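Local structure of heat shock protein, putative (Plasmodium falciparum, 1Y6Z) at residues B[44-58]-B[93-105]. The protein is an Hsp90-family protein, represented here by its middle domain, and probably acts as an ATP-dependent chaperone that binds unfolded proteins. Numbering follows the deposited sequence.
Sequences QISFNSILYIPGSLP and WLTFLRGIVDSEN
Strands 47-53 and 98-103 run antiparallel, and the hydrogen-bonded pairs Asn48 with Asp102, Ile50 with Ile100 and Tyr52 with Arg98 satisfy one another's backbone N and O. The ladder reaches one rung further, where Glu104 N gives an almost straight bond (172°) to Ser46 O. Ser49 adds a side-chain donor: with OG anti to its backbone N (chi1 -170°), the hydroxyl reaches Ile100 O on the neighbouring strand at 2.8 Å. Ile100 O is gripped twice, since Ile50 N donates to it as well, over a longer 3.2 Å. At the start of strand 98-103, Arg98 adds side-chain bonds to its pairing with Tyr52. NH1 donates to Thr95 O and Leu97 O, both in the guanidinium plane; it meets the Thr95 carbonyl in plane but stands above that of Leu97. NH2 forms a salt bridge with Glu60. Pro58 CG rests 3.5 Å above one guanidinium face, and Pro54 CG packs 3.8 Å from Arg98 CG. The Pro54 ring also covers Phe96 O, a buried carbonyl left without a partner. The buried carboxylate of Asp102 accepts hydrogen bonds from Trp7 NE1 and the backbone N of Arg79. These two adjacent inner strands belong to the five-stranded mixed sheet of the Hsp90 middle domain, between helices 16-27 and 121-141. Backbone pairing thus satisfies the middle of the contact, whereas Arg98, fixed by two carbonyls and a carboxylate, secures one end.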
loop_
_atom_site.group_PDB
_atom_site.type_symbol
_atom_site.label_atom_id
_atom_site.label_comp_id
_atom_site.label_asym_id
_atom_site.label_seq_id
_atom_site.Cartn_x
_atom_site.Cartn_y
_atom_site.Cartn_z
ATOM N N GLN B 44 -8.435 -20.988 -5.140
ATOM C CA GLN B 44 -8.876 -21.959 -4.161
ATOM C C GLN B 44 -10.031 -21.657 -3.207
ATOM O O GLN B 44 -10.832 -22.579 -2.993
ATOM C CB GLN B 44 -7.711 -22.582 -3.368
ATOM C CG GLN B 44 -6.737 -21.595 -2.763
ATOM C CD GLN B 44 -6.271 -21.965 -1.351
ATOM O OE1 GLN B 44 -5.705 -21.120 -0.641
ATOM N NE2 GLN B 44 -6.493 -23.213 -0.945
ATOM N N ILE B 45 -10.211 -20.479 -2.580
ATOM C CA ILE B 45 -9.793 -19.064 -2.837
ATOM C C ILE B 45 -10.934 -18.193 -3.412
ATOM O O ILE B 45 -10.952 -16.973 -3.207
ATOM C CB ILE B 45 -8.306 -18.725 -3.270
ATOM C CG1 ILE B 45 -7.610 -18.005 -2.103
ATOM C CG2 ILE B 45 -8.252 -17.781 -4.468
ATOM C CD1 ILE B 45 -6.144 -18.242 -1.985
ATOM N N SER B 46 -11.915 -18.829 -4.037
ATOM C CA SER B 46 -12.898 -18.098 -4.795
ATOM C C SER B 46 -13.979 -17.384 -3.966
ATOM O O SER B 46 -14.744 -18.010 -3.205
ATOM C CB SER B 46 -13.519 -18.989 -5.847
ATOM O OG SER B 46 -13.315 -18.395 -7.110
ATOM N N PHE B 47 -14.041 -16.057 -4.134
ATOM C CA PHE B 47 -15.126 -15.262 -3.532
ATOM C C PHE B 47 -15.284 -13.928 -4.286
ATOM O O PHE B 47 -14.365 -13.489 -5.013
ATOM C CB PHE B 47 -14.937 -15.088 -2.009
ATOM C CG PHE B 47 -13.821 -14.140 -1.615
ATOM C CD1 PHE B 47 -14.048 -12.757 -1.551
ATOM C CD2 PHE B 47 -12.553 -14.616 -1.323
ATOM C CE1 PHE B 47 -13.019 -11.880 -1.202
ATOM C CE2 PHE B 47 -11.497 -13.734 -0.981
ATOM C CZ PHE B 47 -11.747 -12.371 -0.897
ATOM N N ASN B 48 -16.469 -13.345 -4.140
ATOM C CA ASN B 48 -16.802 -12.013 -4.644
ATOM C C ASN B 48 -17.051 -11.100 -3.456
ATOM O O ASN B 48 -17.510 -11.555 -2.429
ATOM C CB ASN B 48 -18.098 -12.074 -5.431
ATOM C CG ASN B 48 -18.095 -13.142 -6.479
ATOM O OD1 ASN B 48 -17.472 -12.990 -7.541
ATOM N ND2 ASN B 48 -18.839 -14.226 -6.223
ATOM N N SER B 49 -16.756 -9.805 -3.573
ATOM C CA SER B 49 -17.085 -8.933 -2.465
ATOM C C SER B 49 -17.441 -7.570 -3.004
ATOM O O SER B 49 -16.931 -7.159 -4.027
ATOM C CB SER B 49 -15.971 -8.828 -1.423
ATOM O OG SER B 49 -16.378 -8.151 -0.218
ATOM N N ILE B 50 -18.404 -6.931 -2.362
ATOM C CA ILE B 50 -18.611 -5.492 -2.628
ATOM C C ILE B 50 -18.600 -4.892 -1.240
ATOM O O ILE B 50 -19.340 -5.379 -0.375
ATOM C CB ILE B 50 -19.966 -5.144 -3.323
ATOM C CG1 ILE B 50 -20.216 -6.001 -4.567
ATOM C CG2 ILE B 50 -19.977 -3.602 -3.641
ATOM C CD1 ILE B 50 -21.565 -5.754 -5.257
ATOM N N LEU B 51 -17.786 -3.851 -1.017
ATOM C CA LEU B 51 -17.618 -3.290 0.285
ATOM C C LEU B 51 -17.959 -1.805 0.117
ATOM O O LEU B 51 -17.580 -1.236 -0.854
ATOM C CB LEU B 51 -16.145 -3.399 0.677
ATOM C CG LEU B 51 -15.584 -4.827 0.963
ATOM C CD1 LEU B 51 -14.061 -4.582 1.402
ATOM C CD2 LEU B 51 -16.364 -5.447 2.073
ATOM N N TYR B 52 -18.721 -1.239 1.046
ATOM C CA TYR B 52 -19.195 0.142 1.001
ATOM C C TYR B 52 -18.756 0.847 2.294
ATOM O O TYR B 52 -18.834 0.293 3.375
ATOM C CB TYR B 52 -20.710 0.161 1.015
ATOM C CG TYR B 52 -21.360 -0.380 -0.269
ATOM C CD1 TYR B 52 -21.686 -1.722 -0.388
ATOM C CD2 TYR B 52 -21.643 0.489 -1.326
ATOM C CE1 TYR B 52 -22.315 -2.234 -1.558
ATOM C CE2 TYR B 52 -22.232 0.002 -2.478
ATOM C CZ TYR B 52 -22.570 -1.355 -2.592
ATOM O OH TYR B 52 -23.229 -1.807 -3.741
ATOM N N ILE B 53 -18.376 2.107 2.164
ATOM C CA ILE B 53 -18.261 3.033 3.256
ATOM C C ILE B 53 -19.569 3.782 3.269
ATOM O O ILE B 53 -19.943 4.431 2.260
ATOM C CB ILE B 53 -17.101 3.998 3.041
ATOM C CG1 ILE B 53 -15.792 3.209 3.072
ATOM C CG2 ILE B 53 -17.083 5.116 4.128
ATOM C CD1 ILE B 53 -14.594 4.124 2.838
ATOM N N PRO B 54 -20.308 3.668 4.367
ATOM C CA PRO B 54 -21.617 4.322 4.453
ATOM C C PRO B 54 -21.503 5.834 4.359
ATOM O O PRO B 54 -20.454 6.375 4.671
ATOM C CB PRO B 54 -22.131 3.884 5.865
ATOM C CG PRO B 54 -21.476 2.560 6.048
ATOM C CD PRO B 54 -20.056 2.854 5.566
ATOM N N GLY B 55 -22.586 6.503 3.959
ATOM C CA GLY B 55 -22.649 7.971 3.979
ATOM C C GLY B 55 -22.725 8.652 5.341
ATOM O O GLY B 55 -22.456 9.864 5.448
ATOM N N SER B 56 -23.144 7.894 6.364
ATOM C CA SER B 56 -23.366 8.408 7.688
ATOM C C SER B 56 -23.243 7.238 8.648
ATOM O O SER B 56 -23.217 6.077 8.221
ATOM C CB SER B 56 -24.745 9.094 7.825
ATOM O OG SER B 56 -25.800 8.179 7.595
ATOM N N LEU B 57 -23.207 7.512 9.948
ATOM C CA LEU B 57 -23.006 6.431 10.925
ATOM C C LEU B 57 -24.155 5.407 10.854
ATOM O O LEU B 57 -25.343 5.813 10.920
ATOM C CB LEU B 57 -22.825 7.048 12.308
ATOM C CG LEU B 57 -22.258 6.284 13.482
ATOM C CD1 LEU B 57 -20.845 5.662 13.123
ATOM C CD2 LEU B 57 -22.214 7.219 14.722
ATOM N N PRO B 58 -23.857 4.088 10.668
ATOM C CA PRO B 58 -24.979 3.153 10.710
ATOM C C PRO B 58 -25.729 3.264 12.047
ATOM O O PRO B 58 -25.136 3.634 13.050
ATOM C CB PRO B 58 -24.305 1.775 10.601
ATOM C CG PRO B 58 -23.041 2.038 9.806
ATOM C CD PRO B 58 -22.591 3.407 10.276
ATOM N N TRP B 93 -12.149 -2.260 14.236
ATOM C CA TRP B 93 -12.104 -0.874 13.773
ATOM C C TRP B 93 -12.821 -0.721 12.404
ATOM O O TRP B 93 -13.206 0.374 12.047
ATOM C CB TRP B 93 -10.696 -0.301 13.734
ATOM C CG TRP B 93 -9.859 -0.822 12.661
ATOM C CD1 TRP B 93 -9.113 -1.951 12.710
ATOM C CD2 TRP B 93 -9.691 -0.265 11.329
ATOM N NE1 TRP B 93 -8.497 -2.153 11.503
ATOM C CE2 TRP B 93 -8.786 -1.097 10.658
ATOM C CE3 TRP B 93 -10.182 0.898 10.674
ATOM C CZ2 TRP B 93 -8.370 -0.848 9.316
ATOM C CZ3 TRP B 93 -9.734 1.177 9.355
ATOM C CH2 TRP B 93 -8.858 0.287 8.690
ATOM N N LEU B 94 -13.042 -1.823 11.696
ATOM C CA LEU B 94 -13.763 -1.820 10.424
ATOM C C LEU B 94 -15.252 -2.159 10.494
ATOM O O LEU B 94 -15.863 -2.409 9.450
ATOM C CB LEU B 94 -13.113 -2.823 9.470
ATOM C CG LEU B 94 -11.799 -2.242 8.969
ATOM C CD1 LEU B 94 -11.055 -3.415 8.390
ATOM C CD2 LEU B 94 -12.077 -1.119 7.896
ATOM N N THR B 95 -15.812 -2.140 11.702
ATOM C CA THR B 95 -17.231 -2.429 11.975
ATOM C C THR B 95 -18.164 -1.507 11.186
ATOM O O THR B 95 -19.308 -1.861 10.949
ATOM C CB THR B 95 -17.582 -2.326 13.492
ATOM O OG1 THR B 95 -18.923 -2.824 13.742
ATOM C CG2 THR B 95 -17.464 -0.898 14.018
ATOM N N PHE B 96 -17.672 -0.331 10.805
ATOM C CA PHE B 96 -18.537 0.658 10.078
ATOM C C PHE B 96 -18.744 0.266 8.619
ATOM O O PHE B 96 -19.642 0.778 7.987
ATOM C CB PHE B 96 -18.011 2.092 10.175
ATOM C CG PHE B 96 -16.675 2.299 9.484
ATOM C CD1 PHE B 96 -15.488 2.135 10.170
ATOM C CD2 PHE B 96 -16.626 2.624 8.114
ATOM C CE1 PHE B 96 -14.231 2.343 9.563
ATOM C CE2 PHE B 96 -15.350 2.783 7.465
ATOM C CZ PHE B 96 -14.182 2.664 8.198
ATOM N N LEU B 97 -17.936 -0.645 8.057
ATOM C CA LEU B 97 -18.131 -1.048 6.677
ATOM C C LEU B 97 -19.465 -1.839 6.530
ATOM O O LEU B 97 -19.854 -2.573 7.429
ATOM C CB LEU B 97 -16.996 -2.057 6.277
ATOM C CG LEU B 97 -15.564 -1.599 6.105
ATOM C CD1 LEU B 97 -14.793 -2.886 5.627
ATOM C CD2 LEU B 97 -15.488 -0.612 5.015
ATOM N N ARG B 98 -20.128 -1.691 5.398
ATOM C CA ARG B 98 -21.278 -2.510 5.057
ATOM C C ARG B 98 -20.918 -3.177 3.731
ATOM O O ARG B 98 -20.310 -2.559 2.855
ATOM C CB ARG B 98 -22.546 -1.655 4.936
ATOM C CG ARG B 98 -22.957 -0.974 6.237
ATOM C CD ARG B 98 -23.404 -2.036 7.188
ATOM N NE ARG B 98 -23.858 -1.609 8.521
ATOM C CZ ARG B 98 -23.095 -1.615 9.611
ATOM N NH1 ARG B 98 -21.813 -1.899 9.528
ATOM N NH2 ARG B 98 -23.606 -1.258 10.787
ATOM N N GLY B 99 -21.299 -4.433 3.536
ATOM C CA GLY B 99 -20.873 -5.106 2.321
ATOM C C GLY B 99 -21.321 -6.564 2.266
ATOM O O GLY B 99 -22.044 -7.045 3.151
ATOM N N ILE B 100 -20.896 -7.235 1.203
ATOM C CA ILE B 100 -21.248 -8.609 1.020
ATOM C C ILE B 100 -19.988 -9.393 0.722
ATOM O O ILE B 100 -19.044 -8.880 0.117
ATOM C CB ILE B 100 -22.381 -8.810 -0.073
ATOM C CG1 ILE B 100 -21.832 -8.699 -1.492
ATOM C CG2 ILE B 100 -23.630 -7.813 0.155
ATOM C CD1 ILE B 100 -21.258 -10.049 -2.073
ATOM N N VAL B 101 -19.989 -10.656 1.118
ATOM C CA VAL B 101 -18.998 -11.613 0.620
ATOM C C VAL B 101 -19.776 -12.838 0.110
ATOM O O VAL B 101 -20.630 -13.361 0.835
ATOM C CB VAL B 101 -18.058 -12.091 1.746
ATOM C CG1 VAL B 101 -17.052 -13.157 1.176
ATOM C CG2 VAL B 101 -17.316 -10.942 2.380
ATOM N N ASP B 102 -19.516 -13.262 -1.120
ATOM C CA ASP B 102 -20.077 -14.543 -1.583
ATOM C C ASP B 102 -18.954 -15.502 -1.883
ATOM O O ASP B 102 -18.208 -15.296 -2.841
ATOM C CB ASP B 102 -20.914 -14.350 -2.825
ATOM C CG ASP B 102 -21.697 -15.613 -3.224
ATOM O OD1 ASP B 102 -22.495 -15.515 -4.159
ATOM O OD2 ASP B 102 -21.545 -16.674 -2.603
ATOM N N SER B 103 -18.872 -16.538 -1.052
ATOM C CA SER B 103 -17.854 -17.580 -1.101
ATOM C C SER B 103 -18.329 -18.830 -1.850
ATOM O O SER B 103 -19.492 -19.218 -1.768
ATOM C CB SER B 103 -17.476 -17.976 0.329
ATOM O OG SER B 103 -16.201 -18.591 0.361
ATOM N N GLU B 104 -17.412 -19.463 -2.580
ATOM C CA GLU B 104 -17.682 -20.769 -3.204
ATOM C C GLU B 104 -17.675 -21.934 -2.192
ATOM O O GLU B 104 -18.288 -22.985 -2.424
ATOM C CB GLU B 104 -16.652 -21.039 -4.313
ATOM C CG GLU B 104 -17.084 -22.080 -5.344
ATOM C CD GLU B 104 -18.252 -21.599 -6.191
ATOM O OE1 GLU B 104 -19.361 -22.155 -6.015
ATOM O OE2 GLU B 104 -18.059 -20.665 -7.018
ATOM N N ASN B 105 -16.991 -21.728 -1.069
ATOM C CA ASN B 105 -16.648 -22.792 -0.130
ATOM C C ASN B 105 -17.213 -22.524 1.258
ATOM O O ASN B 105 -18.427 -22.410 1.420
ATOM C CB ASN B 105 -15.122 -22.957 -0.059
ATOM C CG ASN B 105 -14.525 -23.557 -1.351
ATOM O OD1 ASN B 105 -15.252 -23.859 -2.310
ATOM N ND2 ASN B 105 -13.200 -23.723 -1.374
#